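Uncharacterized conserved protein YndB, AHSA1/START domain (Micromonospora chersina, PDB 6V04) is of unknown function but, as a START/Bet v1-like protein encoded in the dynemicin biosynthetic locus, probably takes part in making that enediyne antibiotic. Local coordinates at residues W173-T178 and A263-A268. Sequence-based numbering, arbitrary orientation.
Sequences WLPIAT and AATWTA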
loop_
_atom_site.group_PDB
_atom_site.type_symbol
_atom_site.label_atom_id
_atom_site.label_comp_id
_atom_site.label_asym_id
_atom_site.label_seq_id
_atom_site.Cartn_x
_atom_site.Cartn_y
_atom_site.Cartn_z
ATOM N N TRP A 173 17.807 -0.976 -10.389
ATOM C CA TRP A 173 16.710 -0.425 -9.597
ATOM C C TRP A 173 16.611 -0.962 -8.170
ATOM O O TRP A 173 15.958 -0.314 -7.335
ATOM C CB TRP A 173 15.370 -0.649 -10.325
ATOM C CG TRP A 173 14.913 -2.073 -10.393
ATOM C CD1 TRP A 173 15.365 -3.050 -11.245
ATOM C CD2 TRP A 173 13.920 -2.686 -9.573
ATOM N NE1 TRP A 173 14.714 -4.231 -10.996
ATOM C CE2 TRP A 173 13.825 -4.037 -9.970
ATOM C CE3 TRP A 173 13.097 -2.224 -8.531
ATOM C CZ2 TRP A 173 12.939 -4.926 -9.369
ATOM C CZ3 TRP A 173 12.223 -3.105 -7.945
ATOM C CH2 TRP A 173 12.148 -4.444 -8.366
ATOM N N LEU A 174 17.238 -2.108 -7.849
ATOM C CA LEU A 174 17.178 -2.624 -6.487
ATOM C C LEU A 174 18.383 -2.151 -5.685
ATOM O O LEU A 174 19.479 -2.016 -6.231
ATOM C CB LEU A 174 17.156 -4.150 -6.485
ATOM C CG LEU A 174 15.822 -4.768 -6.905
ATOM C CD1 LEU A 174 15.985 -6.238 -7.235
ATOM C CD2 LEU A 174 14.795 -4.594 -5.806
ATOM N N PRO A 175 18.207 -1.923 -4.385
ATOM C CA PRO A 175 19.321 -1.467 -3.523
ATOM C C PRO A 175 20.176 -2.630 -3.043
ATOM O O PRO A 175 20.246 -2.946 -1.855
ATOM C CB PRO A 175 18.575 -0.780 -2.376
ATOM C CG PRO A 175 17.357 -1.615 -2.223
ATOM C CD PRO A 175 16.946 -2.001 -3.627
ATOM N N ILE A 176 20.851 -3.290 -3.984
ATOM C CA ILE A 176 21.581 -4.517 -3.699
ATOM C C ILE A 176 23.016 -4.397 -4.199
ATOM O O ILE A 176 23.338 -3.572 -5.057
ATOM C CB ILE A 176 20.885 -5.747 -4.330
ATOM C CG1 ILE A 176 20.781 -5.584 -5.847
ATOM C CG2 ILE A 176 19.510 -5.926 -3.720
ATOM C CD1 ILE A 176 20.222 -6.815 -6.569
ATOM N N ALA A 177 23.889 -5.238 -3.643
ATOM C CA ALA A 177 25.249 -5.363 -4.138
ATOM C C ALA A 177 25.697 -6.810 -4.011
ATOM O O ALA A 177 25.151 -7.588 -3.225
ATOM C CB ALA A 177 26.212 -4.448 -3.379
ATOM N N THR A 178 26.709 -7.163 -4.796
ATOM C CA THR A 178 27.204 -8.526 -4.805
ATOM C C THR A 178 28.103 -8.775 -3.598
ATOM O O THR A 178 28.652 -7.849 -2.994
ATOM C CB THR A 178 27.963 -8.809 -6.101
ATOM O OG1 THR A 178 29.103 -7.946 -6.189
ATOM C CG2 THR A 178 27.056 -8.577 -7.305
ATOM N N ALA A 263 9.627 -0.034 3.848
ATOM C CA ALA A 263 8.573 0.448 2.949
ATOM C C ALA A 263 9.045 1.653 2.145
ATOM O O ALA A 263 8.757 1.769 0.943
ATOM C CB ALA A 263 7.315 0.793 3.746
ATOM N N ALA A 264 9.756 2.575 2.791
ATOM C CA ALA A 264 10.280 3.729 2.074
ATOM C C ALA A 264 11.312 3.295 1.046
ATOM O O ALA A 264 11.410 3.886 -0.039
ATOM C CB ALA A 264 10.888 4.709 3.069
ATOM N N THR A 265 12.098 2.270 1.376
ATOM C CA THR A 265 13.094 1.762 0.437
ATOM C C THR A 265 12.420 1.170 -0.790
ATOM O O THR A 265 12.838 1.427 -1.926
ATOM C CB THR A 265 13.974 0.726 1.128
ATOM O OG1 THR A 265 14.725 1.382 2.153
ATOM C CG2 THR A 265 14.957 0.088 0.172
ATOM N N TRP A 266 11.369 0.369 -0.585
ATOM C CA TRP A 266 10.672 -0.219 -1.722
ATOM C C TRP A 266 9.962 0.843 -2.546
ATOM O O TRP A 266 9.919 0.742 -3.777
ATOM C CB TRP A 266 9.691 -1.290 -1.252
ATOM C CG TRP A 266 10.380 -2.584 -0.963
ATOM C CD1 TRP A 266 10.569 -3.173 0.261
ATOM C CD2 TRP A 266 11.019 -3.448 -1.921
ATOM N NE1 TRP A 266 11.261 -4.343 0.114
ATOM C CE2 TRP A 266 11.556 -4.533 -1.213
ATOM C CE3 TRP A 266 11.179 -3.401 -3.312
ATOM C CZ2 TRP A 266 12.246 -5.562 -1.834
ATOM C CZ3 TRP A 266 11.853 -4.434 -3.936
ATOM C CH2 TRP A 266 12.369 -5.505 -3.207
ATOM N N THR A 267 9.424 1.880 -1.899
ATOM C CA THR A 267 8.826 2.986 -2.641
ATOM C C THR A 267 9.851 3.616 -3.577
ATOM O O THR A 267 9.565 3.863 -4.753
ATOM C CB THR A 267 8.259 4.017 -1.668
ATOM O OG1 THR A 267 7.244 3.404 -0.854
ATOM C CG2 THR A 267 7.665 5.195 -2.399
ATOM N N ALA A 268 11.065 3.842 -3.080
ATOM C CA ALA A 268 12.126 4.411 -3.905
ATOM C C ALA A 268 12.524 3.463 -5.032
ATOM O O ALA A 268 12.822 3.903 -6.152
ATOM C CB ALA A 268 13.327 4.728 -3.029
#
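Leu174 and Trp266 make the tightest contact between the segment 173-178 and the helical residues 263-268: CD2 of the leucine lies 3.5 Å from CZ3 of the indole and 3.7 Å from its CH2. One methyl branch thus meets the six-membered ring at an oblique slant. Trp173 comes to the same corner, its CZ3 4.2 Å from CZ3 of Trp266 and near the plane of that ring, at its edge. The two indoles also share the leucine, because Leu174 CG lies over the centre of the Trp173 ring, 3.6 Å above its plane; a branched aliphatic residue suits this place, where CG covers one indole while CD2 reaches the other. Pro175 and Thr265 form a second contact, Pro175 CG lying 3.8 Å from Thr265 CG2. With CG2 of Thr265 anti to the backbone N (chi1 -66° for OG1), the methyl faces the proline while the hydroxyl bonds back to Arg261 O within the helix, so the threonine can present carbon to its neighbour.

The long reach of Trp266 matters, since the bond from CA to CB points away from the loop, and the six-membered end of the ring comes back to it. Its NE1 is hydrogen-bonded to His242 ND1, and Trp173 NE1 to Pro164 O, which satisfies both buried indole N-H groups and probably limits how the rings can turn. Pro175, at the centre of an inverse gamma turn, turns the chain as it enters the edge strand 176-178. Val227, touched by both tryptophans, belongs to the same antiparallel sheet. The contact joins the edge-strand side of the second antiparallel sheet to the long C-terminal helix 252-277 that packs against it, consistent with the helix-grip arrangement of the START/Bet v1-like fold.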